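Local coordinates for ABC sugar transporter, periplasmic sugar binding protein (Legionella pneumophila subsp. pneumophila, PDB 3ROT), which probably binds a carbohydrate in the periplasm as the solute-binding component of an ABC sugar transporter, at residues A[4-10]-A[34-40]; A[27-32]-A[252-256]; A[122-127]-A[219-223]. All blocks are in the same frame, centred on the assembly; numbering follows the deposited sequence.

Interaction 1. Residues A[4-10]-A[34-40]; sequences DKYYLIT and VDLQILA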
ATOM      1  N   ASP A   4       2.683  31.099  10.563  1.00 45.10           N
ATOM      2  CA  ASP A   4       2.824  30.267  11.744  1.00 43.90           C
ATOM      3  C   ASP A   4       3.090  28.819  11.315  1.00 40.91           C
ATOM      4  O   ASP A   4       2.566  28.348  10.301  1.00 39.10           O
ATOM      5  CB  ASP A   4       1.567  30.332  12.619  1.00 45.42           C
ATOM      6  CG  ASP A   4       1.482  31.630  13.413  1.00 50.22           C
ATOM      7  OD1 ASP A   4       0.585  31.726  14.274  1.00 50.63           O
ATOM      8  OD2 ASP A   4       2.320  32.547  13.171  1.00 51.16           O
ATOM      9  N   LYS A   5       3.916  28.113  12.084  1.00 38.72           N
ATOM     10  CA  LYS A   5       4.257  26.724  11.772  1.00 38.43           C
ATOM     11  C   LYS A   5       3.461  25.693  12.568  1.00 36.38           C
ATOM     12  O   LYS A   5       3.358  25.768  13.793  1.00 35.50           O
ATOM     13  CB  LYS A   5       5.754  26.494  11.994  1.00 39.94           C
ATOM     14  CG  LYS A   5       6.193  25.091  11.649  1.00 41.43           C
ATOM     15  CD  LYS A   5       5.786  24.716  10.222  1.00 43.64           C
ATOM     16  CE  LYS A   5       6.350  23.365   9.811  1.00 43.26           C
ATOM     17  NZ  LYS A   5       7.829  23.347   9.956  1.00 42.16           N
ATOM     18  N   TYR A   6       2.912  24.718  11.854  1.00 33.32           N
ATOM     19  CA  TYR A   6       2.134  23.656  12.478  1.00 32.23           C
ATOM     20  C   TYR A   6       2.629  22.289  12.023  1.00 30.94           C
ATOM     21  O   TYR A   6       3.193  22.150  10.936  1.00 28.52           O
ATOM     22  CB  TYR A   6       0.648  23.808  12.132  1.00 31.41           C
ATOM     23  CG  TYR A   6       0.012  25.044  12.724  1.00 33.21           C
ATOM     24  CD1 TYR A   6      -0.500  25.041  14.027  1.00 31.77           C
ATOM     25  CD2 TYR A   6      -0.042  26.233  11.997  1.00 32.88           C
ATOM     26  CE1 TYR A   6      -1.045  26.192  14.584  1.00 32.34           C
ATOM     27  CE2 TYR A   6      -0.580  27.384  12.546  1.00 31.90           C
ATOM     28  CZ  TYR A   6      -1.080  27.361  13.837  1.00 32.21           C
ATOM     29  OH  TYR A   6      -1.607  28.514  14.383  1.00 31.38           O
ATOM     30  N   TYR A   7       2.405  21.281  12.861  1.00 27.75           N
ATOM     31  CA  TYR A   7       2.824  19.914  12.559  1.00 28.38           C
ATOM     32  C   TYR A   7       1.675  18.921  12.691  1.00 27.02           C
ATOM     33  O   TYR A   7       0.832  19.046  13.581  1.00 24.84           O
ATOM     34  CB  TYR A   7       3.932  19.462  13.515  1.00 29.63           C
ATOM     35  CG  TYR A   7       5.298  20.061  13.262  1.00 34.76           C
ATOM     36  CD1 TYR A   7       6.141  19.537  12.285  1.00 36.33           C
ATOM     37  CD2 TYR A   7       5.761  21.128  14.027  1.00 33.89           C
ATOM     38  CE1 TYR A   7       7.418  20.058  12.083  1.00 38.63           C
ATOM     39  CE2 TYR A   7       7.036  21.659  13.830  1.00 37.62           C
ATOM     40  CZ  TYR A   7       7.856  21.116  12.861  1.00 37.56           C
ATOM     41  OH  TYR A   7       9.126  21.615  12.684  1.00 41.51           O
ATOM     42  N   LEU A   8       1.649  17.945  11.792  1.00 25.10           N
ATOM     43  CA  LEU A   8       0.663  16.873  11.834  1.00 25.59           C
ATOM     44  C   LEU A   8       1.530  15.622  11.874  1.00 26.05           C
ATOM     45  O   LEU A   8       2.214  15.295  10.907  1.00 27.51           O
ATOM     46  CB  LEU A   8      -0.241  16.872  10.591  1.00 25.06           C
ATOM     47  CG  LEU A   8      -1.149  15.640  10.409  1.00 26.80           C
ATOM     48  CD1 LEU A   8      -1.884  15.316  11.709  1.00 22.81           C
ATOM     49  CD2 LEU A   8      -2.148  15.893   9.280  1.00 27.80           C
ATOM     50  N   ILE A   9       1.522  14.934  13.006  1.00 25.86           N
ATOM     51  CA  ILE A   9       2.350  13.755  13.165  1.00 25.33           C
ATOM     52  C   ILE A   9       1.511  12.496  13.353  1.00 26.99           C
ATOM     53  O   ILE A   9       0.572  12.480  14.147  1.00 27.25           O
ATOM     54  CB  ILE A   9       3.312  13.971  14.358  1.00 27.32           C
ATOM     55  CG1 ILE A   9       4.034  15.315  14.173  1.00 27.42           C
ATOM     56  CG2 ILE A   9       4.308  12.821  14.447  1.00 26.07           C
ATOM     57  CD1 ILE A   9       4.980  15.731  15.291  1.00 26.80           C
ATOM     58  N   THR A  10       1.838  11.444  12.602  1.00 25.89           N
ATOM     59  CA  THR A  10       1.110  10.185  12.701  1.00 26.46           C
ATOM     60  C   THR A  10       2.060   8.999  12.795  1.00 25.37           C
ATOM     61  O   THR A  10       3.272   9.149  12.682  1.00 27.28           O
ATOM     62  CB  THR A  10       0.157   9.966  11.493  1.00 26.81           C
ATOM     63  OG1 THR A  10       0.922   9.811  10.291  1.00 29.80           O
ATOM     64  CG2 THR A  10      -0.796  11.154  11.349  1.00 26.10           C
ATOM     65  N   VAL A  34      -1.419  29.151   6.777  1.00 34.80           N
ATOM     66  CA  VAL A  34      -0.384  28.821   7.748  1.00 32.68           C
ATOM     67  C   VAL A  34       0.463  27.719   7.130  1.00 32.81           C
ATOM     68  O   VAL A  34       0.053  27.092   6.151  1.00 31.17           O
ATOM     69  CB  VAL A  34      -0.973  28.314   9.099  1.00 32.37           C
ATOM     70  CG1 VAL A  34      -1.775  29.421   9.777  1.00 31.67           C
ATOM     71  CG2 VAL A  34      -1.842  27.089   8.863  1.00 30.57           C
ATOM     72  N   ASP A  35       1.650  27.499   7.679  1.00 34.27           N
ATOM     73  CA  ASP A  35       2.519  26.456   7.164  1.00 36.85           C
ATOM     74  C   ASP A  35       2.265  25.164   7.928  1.00 36.09           C
ATOM     75  O   ASP A  35       2.025  25.178   9.134  1.00 34.16           O
ATOM     76  CB  ASP A  35       3.990  26.863   7.278  1.00 40.64           C
ATOM     77  CG  ASP A  35       4.343  28.036   6.366  1.00 46.12           C
ATOM     78  OD1 ASP A  35       3.791  28.110   5.244  1.00 46.31           O
ATOM     79  OD2 ASP A  35       5.183  28.876   6.765  1.00 49.09           O
ATOM     80  N   LEU A  36       2.316  24.048   7.209  1.00 34.90           N
ATOM     81  CA  LEU A  36       2.079  22.752   7.806  1.00 35.24           C
ATOM     82  C   LEU A  36       3.042  21.698   7.304  1.00 34.01           C
ATOM     83  O   LEU A  36       3.155  21.466   6.100  1.00 33.61           O
ATOM     84  CB  LEU A  36       0.638  22.310   7.526  1.00 37.75           C
ATOM     85  CG  LEU A  36       0.243  20.847   7.761  1.00 40.47           C
ATOM     86  CD1 LEU A  36      -1.250  20.730   7.931  1.00 42.09           C
ATOM     87  CD2 LEU A  36       0.690  20.001   6.588  1.00 44.27           C
ATOM     88  N   GLN A  37       3.738  21.065   8.238  1.00 31.84           N
ATOM     89  CA  GLN A  37       4.655  19.995   7.891  1.00 33.25           C
ATOM     90  C   GLN A  37       4.030  18.697   8.410  1.00 32.93           C
ATOM     91  O   GLN A  37       3.501  18.656   9.521  1.00 30.44           O
ATOM     92  CB  GLN A  37       6.021  20.223   8.545  1.00 36.31           C
ATOM     93  CG  GLN A  37       7.068  19.207   8.116  1.00 40.59           C
ATOM     94  CD  GLN A  37       8.487  19.615   8.483  1.00 44.78           C
ATOM     95  OE1 GLN A  37       9.435  18.852   8.271  1.00 47.53           O
ATOM     96  NE2 GLN A  37       8.644  20.818   9.032  1.00 46.44           N
ATOM     97  N   ILE A  38       4.077  17.647   7.597  1.00 31.69           N
ATOM     98  CA  ILE A  38       3.516  16.358   7.978  1.00 31.57           C
ATOM     99  C   ILE A  38       4.651  15.364   8.186  1.00 31.52           C
ATOM    100  O   ILE A  38       5.488  15.169   7.303  1.00 31.57           O
ATOM    101  CB  ILE A  38       2.550  15.824   6.883  1.00 32.63           C
ATOM    102  CG1 ILE A  38       1.394  16.814   6.691  1.00 30.78           C
ATOM    103  CG2 ILE A  38       2.011  14.442   7.271  1.00 30.52           C
ATOM    104  CD1 ILE A  38       0.357  16.361   5.709  1.00 27.58           C
ATOM    105  N   LEU A  39       4.676  14.748   9.365  1.00 31.85           N
ATOM    106  CA  LEU A  39       5.701  13.773   9.723  1.00 32.20           C
ATOM    107  C   LEU A  39       5.061  12.420  10.007  1.00 33.08           C
ATOM    108  O   LEU A  39       4.176  12.308  10.859  1.00 31.79           O
ATOM    109  CB  LEU A  39       6.474  14.245  10.960  1.00 31.72           C
ATOM    110  CG  LEU A  39       7.210  15.587  10.839  1.00 33.39           C
ATOM    111  CD1 LEU A  39       7.888  15.909  12.165  1.00 34.19           C
ATOM    112  CD2 LEU A  39       8.239  15.516   9.709  1.00 32.63           C
ATOM    113  N   ALA A  40       5.511  11.397   9.291  1.00 34.07           N
ATOM    114  CA  ALA A  40       4.982  10.050   9.459  1.00 36.64           C
ATOM    115  C   ALA A  40       6.004   9.024   8.968  1.00 38.42           C
ATOM    116  O   ALA A  40       6.599   9.197   7.900  1.00 39.66           O
ATOM    117  CB  ALA A  40       3.671   9.905   8.677  1.00 36.07           C
TER
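Tyr6 and Leu8 each offer both backbone polar groups to the strand 35-39, whose Asp35, Gln37 and Leu39 answer with theirs. Six N-H...O bonds result, beginning with Asp35 N to Asp4 O (2.9 Å) and ending with Thr10 N to Leu39 O (3.0 Å). The straightest runs from Gln37 N to Tyr6 O, 168° at the hydrogen, while the bond from Tyr6 N to Asp35 O is bent to 140°. CA-H...O contacts lie between them, among them Ile9 CA to Leu39 O at 3.3 Å. This in-register parallel pairing belongs to the beta-alpha-beta unit built from strand 5-9, helix 16-32 and strand 35-39, at one edge of the parallel sheet of a periplasmic binding protein. On the sheet face carrying Tyr7, the tyrosine ring and the Gln37 side chain run alongside each other in the same direction. Lys5, bent at chi2 (54°), brings CE over one face of the Tyr7 ring and to 3.4 Å from Gln37 CB. Farther along, CD1 of Leu39 reaches Tyr7 CD1 (4.0 Å), and Ile9 lies beside Leu39, both against helix 47-59. On the other face, the Tyr6 ring presents its edge to Val34, CE2 lying 3.6 Å from Val34 CB; its hydroxyl is hydrogen-bonded to Asn262. Leu8 CB and Ile38 CG1 meet more loosely at 4.2 Å, with Leu8 against Ala25 of helix 16-32.

Interaction 2. Residues A[27-32]-A[252-256]; sequences KAAEEL and YLSIT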
ATOM      1  N   LYS A  27      -5.499  21.276   3.200  1.00 27.67           N
ATOM      2  CA  LYS A  27      -6.513  22.170   2.662  1.00 30.03           C
ATOM      3  C   LYS A  27      -6.818  23.264   3.691  1.00 28.97           C
ATOM      4  O   LYS A  27      -6.963  24.437   3.346  1.00 28.97           O
ATOM      5  CB  LYS A  27      -7.787  21.389   2.323  1.00 30.88           C
ATOM      6  CG  LYS A  27      -8.840  22.226   1.619  1.00 38.57           C
ATOM      7  CD  LYS A  27      -8.317  22.729   0.280  1.00 41.82           C
ATOM      8  CE  LYS A  27      -8.824  24.130  -0.017  1.00 46.29           C
ATOM      9  NZ  LYS A  27     -10.315  24.188  -0.061  1.00 49.39           N
ATOM     10  N   ALA A  28      -6.917  22.868   4.956  1.00 27.85           N
ATOM     11  CA  ALA A  28      -7.182  23.814   6.032  1.00 28.24           C
ATOM     12  C   ALA A  28      -5.994  24.765   6.150  1.00 28.42           C
ATOM     13  O   ALA A  28      -6.170  25.974   6.294  1.00 27.44           O
ATOM     14  CB  ALA A  28      -7.396  23.072   7.337  1.00 26.38           C
ATOM     15  N   ALA A  29      -4.785  24.215   6.081  1.00 28.20           N
ATOM     16  CA  ALA A  29      -3.578  25.031   6.164  1.00 30.74           C
ATOM     17  C   ALA A  29      -3.592  26.086   5.053  1.00 33.64           C
ATOM     18  O   ALA A  29      -3.299  27.262   5.292  1.00 34.53           O
ATOM     19  CB  ALA A  29      -2.343  24.153   6.030  1.00 29.33           C
ATOM     20  N   GLU A  30      -3.940  25.655   3.844  1.00 34.97           N
ATOM     21  CA  GLU A  30      -3.995  26.542   2.690  1.00 37.79           C
ATOM     22  C   GLU A  30      -4.989  27.677   2.836  1.00 37.87           C
ATOM     23  O   GLU A  30      -4.648  28.823   2.572  1.00 36.90           O
ATOM     24  CB  GLU A  30      -4.319  25.754   1.419  1.00 40.43           C
ATOM     25  CG  GLU A  30      -3.125  25.034   0.825  1.00 45.84           C
ATOM     26  CD  GLU A  30      -3.476  24.250  -0.428  1.00 49.87           C
ATOM     27  OE1 GLU A  30      -4.091  23.161  -0.307  1.00 48.79           O
ATOM     28  OE2 GLU A  30      -3.142  24.735  -1.535  1.00 51.85           O
ATOM     29  N   GLU A  31      -6.214  27.363   3.257  1.00 38.25           N
ATOM     30  CA  GLU A  31      -7.247  28.386   3.410  1.00 39.56           C
ATOM     31  C   GLU A  31      -6.975  29.343   4.561  1.00 38.71           C
ATOM     32  O   GLU A  31      -7.359  30.508   4.507  1.00 38.23           O
ATOM     33  CB  GLU A  31      -8.618  27.743   3.614  1.00 41.73           C
ATOM     34  CG  GLU A  31      -8.979  26.729   2.548  1.00 45.92           C
ATOM     35  CD  GLU A  31     -10.473  26.619   2.335  1.00 49.26           C
ATOM     36  OE1 GLU A  31     -11.043  27.552   1.722  1.00 49.92           O
ATOM     37  OE2 GLU A  31     -11.071  25.609   2.785  1.00 47.34           O
ATOM     38  N   LEU A  32      -6.317  28.851   5.602  1.00 37.33           N
ATOM     39  CA  LEU A  32      -6.006  29.680   6.756  1.00 37.63           C
ATOM     40  C   LEU A  32      -4.652  30.358   6.607  1.00 37.99           C
ATOM     41  O   LEU A  32      -4.261  31.148   7.454  1.00 39.48           O
ATOM     42  CB  LEU A  32      -6.036  28.843   8.037  1.00 35.86           C
ATOM     43  CG  LEU A  32      -7.414  28.273   8.384  1.00 35.94           C
ATOM     44  CD1 LEU A  32      -7.312  27.384   9.597  1.00 36.32           C
ATOM     45  CD2 LEU A  32      -8.386  29.403   8.644  1.00 38.71           C
ATOM     46  N   TYR A 252      -8.955  18.493   8.460  1.00 23.91           N
ATOM     47  CA  TYR A 252      -9.364  19.889   8.300  1.00 23.17           C
ATOM     48  C   TYR A 252      -9.660  20.563   9.637  1.00 22.85           C
ATOM     49  O   TYR A 252      -9.109  21.619   9.960  1.00 21.65           O
ATOM     50  CB  TYR A 252     -10.609  19.966   7.415  1.00 24.64           C
ATOM     51  CG  TYR A 252     -10.913  21.354   6.909  1.00 26.75           C
ATOM     52  CD1 TYR A 252     -10.486  21.764   5.645  1.00 27.98           C
ATOM     53  CD2 TYR A 252     -11.565  22.284   7.721  1.00 28.25           C
ATOM     54  CE1 TYR A 252     -10.693  23.071   5.204  1.00 28.42           C
ATOM     55  CE2 TYR A 252     -11.773  23.593   7.291  1.00 29.45           C
ATOM     56  CZ  TYR A 252     -11.333  23.979   6.037  1.00 30.26           C
ATOM     57  OH  TYR A 252     -11.505  25.283   5.638  1.00 32.38           O
ATOM     58  N   LEU A 253     -10.533  19.945  10.419  1.00 21.27           N
ATOM     59  CA  LEU A 253     -10.908  20.503  11.699  1.00 21.19           C
ATOM     60  C   LEU A 253      -9.806  20.582  12.745  1.00 21.77           C
ATOM     61  O   LEU A 253      -9.807  21.509  13.556  1.00 24.13           O
ATOM     62  CB  LEU A 253     -12.117  19.754  12.271  1.00 21.60           C
ATOM     63  CG  LEU A 253     -13.452  20.060  11.588  1.00 19.45           C
ATOM     64  CD1 LEU A 253     -14.581  19.264  12.275  1.00 21.66           C
ATOM     65  CD2 LEU A 253     -13.726  21.567  11.665  1.00 20.86           C
ATOM     66  N   SER A 254      -8.868  19.638  12.750  1.00 21.46           N
ATOM     67  CA  SER A 254      -7.802  19.706  13.749  1.00 22.69           C
ATOM     68  C   SER A 254      -6.863  20.897  13.485  1.00 22.56           C
ATOM     69  O   SER A 254      -6.511  21.624  14.407  1.00 21.52           O
ATOM     70  CB  SER A 254      -7.014  18.386  13.816  1.00 24.97           C
ATOM     71  OG  SER A 254      -6.104  18.244  12.743  1.00 32.53           O
ATOM     72  N   ILE A 255      -6.472  21.117  12.237  1.00 21.60           N
ATOM     73  CA  ILE A 255      -5.594  22.256  11.943  1.00 23.41           C
ATOM     74  C   ILE A 255      -6.354  23.562  12.189  1.00 25.25           C
ATOM     75  O   ILE A 255      -5.793  24.537  12.711  1.00 25.88           O
ATOM     76  CB  ILE A 255      -5.083  22.228  10.467  1.00 24.70           C
ATOM     77  CG1 ILE A 255      -4.129  21.044  10.262  1.00 22.47           C
ATOM     78  CG2 ILE A 255      -4.372  23.534  10.123  1.00 26.52           C
ATOM     79  CD1 ILE A 255      -2.991  20.989  11.276  1.00 24.09           C
ATOM     80  N   THR A 256      -7.634  23.570  11.822  1.00 24.41           N
ATOM     81  CA  THR A 256      -8.476  24.749  12.003  1.00 24.28           C
ATOM     82  C   THR A 256      -8.538  25.171  13.466  1.00 24.56           C
ATOM     83  O   THR A 256      -8.419  26.354  13.781  1.00 22.61           O
ATOM     84  CB  THR A 256      -9.919  24.501  11.475  1.00 24.15           C
ATOM     85  OG1 THR A 256      -9.882  24.321  10.058  1.00 24.04           O
ATOM     86  CG2 THR A 256     -10.841  25.684  11.800  1.00 25.14           C
TER
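Ala28 and Tyr252 form the close-packed centre of the contact between the two helices. The methyl group of Ala28 sits over one face of the Tyr252 ring in a CH-pi contact, CB lying 3.9 Å from the centroid. The same methyl touches the backbone as well, at 3.5 Å from Tyr252 O, and meets Ile255 CB at 4.0 Å. With so small a side chain at the centre, the segment axes come within 8.6 Å while they cross at -42°. With CG of Tyr252 anti to its own N (chi1 -166°), the ring swings across to helix 16-32 and its hydroxyl arrives beside Glu31.

The outer side is polar and more exposed. Tyr252 OH donates a hydrogen bond to Glu31 OE2 (2.9 Å), which lies at the ring edge; the hydroxyl comes from above the carboxylate plane, and that plane stands 71° from the ring. Lys27 NZ forms a salt bridge with the same Glu31 OE2 (3.3 Å), its hydrogen bond a weak one, so one carboxylate oxygen collects two donors. Lys27 also touches Asp214 of the second subunit. Contact is sparser toward Leu32, whose CD1 meets Thr256 CA at 3.8 Å, the two side chains crossing at about a right angle. Thr256 OG1 is turned back on its own helix and donates to Tyr252 O (2.8 Å), which also accepts the backbone N-H of Thr256.

Two helices far apart in sequence thus lie side by side on one face of the first parallel sheet, consistent with the chain of a periplasmic binding protein returning to its first lobe: Ala29 and Ile255 both pack on strand 35-39, and Leu253 and Ser254 rest on Leu108 of strand 107-109.

Interaction 3. Residues A[122-127]-A[219-223]; sequences KALELT and PQVYS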
ATOM      1  N   LYS A 122     -24.203  -3.971  13.261  1.00 26.49           N
ATOM      2  CA  LYS A 122     -24.604  -3.889  11.863  1.00 27.00           C
ATOM      3  C   LYS A 122     -24.379  -5.225  11.148  1.00 25.02           C
ATOM      4  O   LYS A 122     -25.208  -5.659  10.348  1.00 25.41           O
ATOM      5  CB  LYS A 122     -23.828  -2.765  11.161  1.00 27.98           C
ATOM      6  CG  LYS A 122     -24.082  -2.655   9.666  1.00 31.27           C
ATOM      7  CD  LYS A 122     -25.558  -2.539   9.330  1.00 33.24           C
ATOM      8  CE  LYS A 122     -26.228  -1.448  10.142  1.00 36.81           C
ATOM      9  NZ  LYS A 122     -25.490  -0.167  10.039  1.00 40.44           N
ATOM     10  N   ALA A 123     -23.257  -5.872  11.443  1.00 24.63           N
ATOM     11  CA  ALA A 123     -22.936  -7.159  10.835  1.00 24.93           C
ATOM     12  C   ALA A 123     -23.972  -8.219  11.227  1.00 26.77           C
ATOM     13  O   ALA A 123     -24.314  -9.087  10.431  1.00 26.56           O
ATOM     14  CB  ALA A 123     -21.538  -7.608  11.265  1.00 24.56           C
ATOM     15  N   LEU A 124     -24.470  -8.148  12.458  1.00 26.82           N
ATOM     16  CA  LEU A 124     -25.458  -9.120  12.914  1.00 30.13           C
ATOM     17  C   LEU A 124     -26.807  -8.861  12.263  1.00 30.21           C
ATOM     18  O   LEU A 124     -27.614  -9.774  12.109  1.00 30.86           O
ATOM     19  CB  LEU A 124     -25.586  -9.089  14.438  1.00 30.78           C
ATOM     20  CG  LEU A 124     -24.309  -9.482  15.185  1.00 34.34           C
ATOM     21  CD1 LEU A 124     -24.616  -9.651  16.657  1.00 35.86           C
ATOM     22  CD2 LEU A 124     -23.754 -10.780  14.622  1.00 34.02           C
ATOM     23  N   GLU A 125     -27.043  -7.614  11.875  1.00 29.88           N
ATOM     24  CA  GLU A 125     -28.287  -7.243  11.211  1.00 28.79           C
ATOM     25  C   GLU A 125     -28.223  -7.698   9.753  1.00 27.31           C
ATOM     26  O   GLU A 125     -29.135  -8.353   9.247  1.00 24.31           O
ATOM     27  CB  GLU A 125     -28.483  -5.727  11.254  1.00 31.16           C
ATOM     28  CG  GLU A 125     -29.762  -5.249  10.599  1.00 39.20           C
ATOM     29  CD  GLU A 125     -29.768  -3.749  10.340  1.00 43.70           C
ATOM     30  OE1 GLU A 125     -29.330  -2.987  11.228  1.00 45.10           O
ATOM     31  OE2 GLU A 125     -30.221  -3.332   9.248  1.00 46.46           O
ATOM     32  N   LEU A 126     -27.131  -7.345   9.084  1.00 26.31           N
ATOM     33  CA  LEU A 126     -26.948  -7.689   7.685  1.00 24.43           C
ATOM     34  C   LEU A 126     -26.587  -9.151   7.445  1.00 25.66           C
ATOM     35  O   LEU A 126     -26.817  -9.671   6.357  1.00 25.30           O
ATOM     36  CB  LEU A 126     -25.878  -6.780   7.067  1.00 26.47           C
ATOM     37  CG  LEU A 126     -26.196  -5.281   7.147  1.00 26.15           C
ATOM     38  CD1 LEU A 126     -25.094  -4.489   6.450  1.00 26.66           C
ATOM     39  CD2 LEU A 126     -27.542  -4.998   6.496  1.00 27.45           C
ATOM     40  N   THR A 127     -26.028  -9.811   8.456  1.00 23.42           N
ATOM     41  CA  THR A 127     -25.645 -11.216   8.337  1.00 25.53           C
ATOM     42  C   THR A 127     -26.319 -12.057   9.435  1.00 27.88           C
ATOM     43  O   THR A 127     -25.666 -12.516  10.377  1.00 26.02           O
ATOM     44  CB  THR A 127     -24.104 -11.378   8.420  1.00 25.94           C
ATOM     45  OG1 THR A 127     -23.482 -10.616   7.368  1.00 25.34           O
ATOM     46  CG2 THR A 127     -23.709 -12.839   8.268  1.00 26.95           C
ATOM     47  N   PRO A 219     -17.000 -15.297   2.630  1.00 28.63           N
ATOM     48  CA  PRO A 219     -17.507 -14.809   3.917  1.00 28.58           C
ATOM     49  C   PRO A 219     -18.067 -13.391   3.787  1.00 27.85           C
ATOM     50  O   PRO A 219     -17.790 -12.690   2.811  1.00 27.28           O
ATOM     51  CB  PRO A 219     -16.271 -14.843   4.793  1.00 27.46           C
ATOM     52  CG  PRO A 219     -15.222 -14.364   3.827  1.00 27.89           C
ATOM     53  CD  PRO A 219     -15.531 -15.180   2.576  1.00 28.46           C
ATOM     54  N   GLN A 220     -18.861 -12.983   4.770  1.00 27.14           N
ATOM     55  CA  GLN A 220     -19.431 -11.644   4.787  1.00 24.56           C
ATOM     56  C   GLN A 220     -18.378 -10.797   5.459  1.00 25.09           C
ATOM     57  O   GLN A 220     -17.908 -11.143   6.542  1.00 24.18           O
ATOM     58  CB  GLN A 220     -20.736 -11.639   5.580  1.00 26.97           C
ATOM     59  CG  GLN A 220     -21.747 -12.562   4.967  1.00 31.35           C
ATOM     60  CD  GLN A 220     -21.953 -12.262   3.501  1.00 34.01           C
ATOM     61  OE1 GLN A 220     -22.575 -11.264   3.146  1.00 38.55           O
ATOM     62  NE2 GLN A 220     -21.416 -13.116   2.637  1.00 37.02           N
ATOM     63  N   VAL A 221     -18.016  -9.688   4.817  1.00 20.81           N
ATOM     64  CA  VAL A 221     -16.947  -8.837   5.305  1.00 20.42           C
ATOM     65  C   VAL A 221     -17.325  -7.433   5.787  1.00 20.39           C
ATOM     66  O   VAL A 221     -18.110  -6.716   5.159  1.00 19.78           O
ATOM     67  CB  VAL A 221     -15.852  -8.715   4.214  1.00 18.92           C
ATOM     68  CG1 VAL A 221     -14.671  -7.898   4.734  1.00 17.87           C
ATOM     69  CG2 VAL A 221     -15.406 -10.112   3.783  1.00 20.62           C
ATOM     70  N   TYR A 222     -16.728  -7.050   6.907  1.00 19.21           N
ATOM     71  CA  TYR A 222     -16.971  -5.751   7.521  1.00 22.33           C
ATOM     72  C   TYR A 222     -15.638  -5.063   7.772  1.00 21.17           C
ATOM     73  O   TYR A 222     -14.642  -5.717   8.087  1.00 22.45           O
ATOM     74  CB  TYR A 222     -17.750  -5.956   8.824  1.00 20.35           C
ATOM     75  CG  TYR A 222     -19.108  -6.554   8.554  1.00 21.42           C
ATOM     76  CD1 TYR A 222     -20.205  -5.737   8.293  1.00 22.16           C
ATOM     77  CD2 TYR A 222     -19.275  -7.940   8.444  1.00 23.94           C
ATOM     78  CE1 TYR A 222     -21.428  -6.270   7.923  1.00 23.54           C
ATOM     79  CE2 TYR A 222     -20.510  -8.490   8.073  1.00 23.76           C
ATOM     80  CZ  TYR A 222     -21.577  -7.641   7.813  1.00 24.17           C
ATOM     81  OH  TYR A 222     -22.792  -8.142   7.440  1.00 27.63           O
ATOM     82  N   SER A 223     -15.607  -3.745   7.642  1.00 19.71           N
ATOM     83  CA  SER A 223     -14.344  -3.052   7.834  1.00 21.90           C
ATOM     84  C   SER A 223     -14.469  -1.606   8.323  1.00 21.49           C
ATOM     85  O   SER A 223     -15.562  -1.117   8.630  1.00 21.48           O
ATOM     86  CB  SER A 223     -13.547  -3.091   6.518  1.00 20.80           C
ATOM     87  OG  SER A 223     -12.195  -2.733   6.725  1.00 23.31           O
TER
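The Tyr222 ring lies with one face against Ala123 and points its hydroxyl at Thr127, so a single aromatic side chain spans the gap between helix and strand. Ala123 CB stands almost directly above the ring, 3.3 Å from its centroid and only 8° off the normal, in a close CH-pi contact. The helix backbone shares in it, for Ala123 CA is 3.3 Å from Tyr222 CZ. At the edge, and in the ring plane, Thr127 OG1 approaches Tyr222 OH to 2.6 Å, a short hydrogen bond in which either hydroxyl could be the donor. Thr127 is the first residue past helix 112-126 to leave helical backbone angles, and its OG1, anti to the carbonyl carbon (chi1 -59°), is directed at the tyrosine. Asn240 ND2 also hydrogen-bonds to Tyr222 OH. Face and edge contacts together probably hold the phenol in its orientation.

Leu126 touches the hydroxyl with CB (3.4 Å from Tyr222 OH) and brings CD1 to the ring edge. On the other flank the side chains of Thr127 and Gln220 pass at a slant, Thr127 OG1 lying 3.4 Å from Gln220 CB. Gln220 OE1 is hydrogen-bonded to Asn240.

This is helix-on-sheet packing in the second alpha/beta lobe of a periplasmic binding protein. The axes of the short helix and strand segments run nearly antiparallel (155°), helix 112-126 lying against one face of the five-stranded parallel sheet. Ala123 also rests on Phe193 of the adjoining strand 191-194 and Thr127 on Ile191, whereas Val221 faces the opposite way, onto helix 197-208.

In the fold
Interactions 1 and 2 form one continuous body of structure, their centres 11 Å apart. A probable hydrogen bond from Val34 N to Ala29 O (3.1 Å) ties them at the turn from helix to edge strand, and Leu36 CD1 lies 3.7 Å from Ile255 CG1. Helix 16-32 serves both, as the crossover between the strands of interaction 1 and as one partner in interaction 2. Interaction 3 stands apart, on the other side of the chain's centre: its centre is about 37 Å from that of interaction 1 and 35 Å from that of interaction 2. It belongs to the second parallel sheet, consistent with the two-lobed build of periplasmic binding proteins, which typically hold the sugar between the lobes.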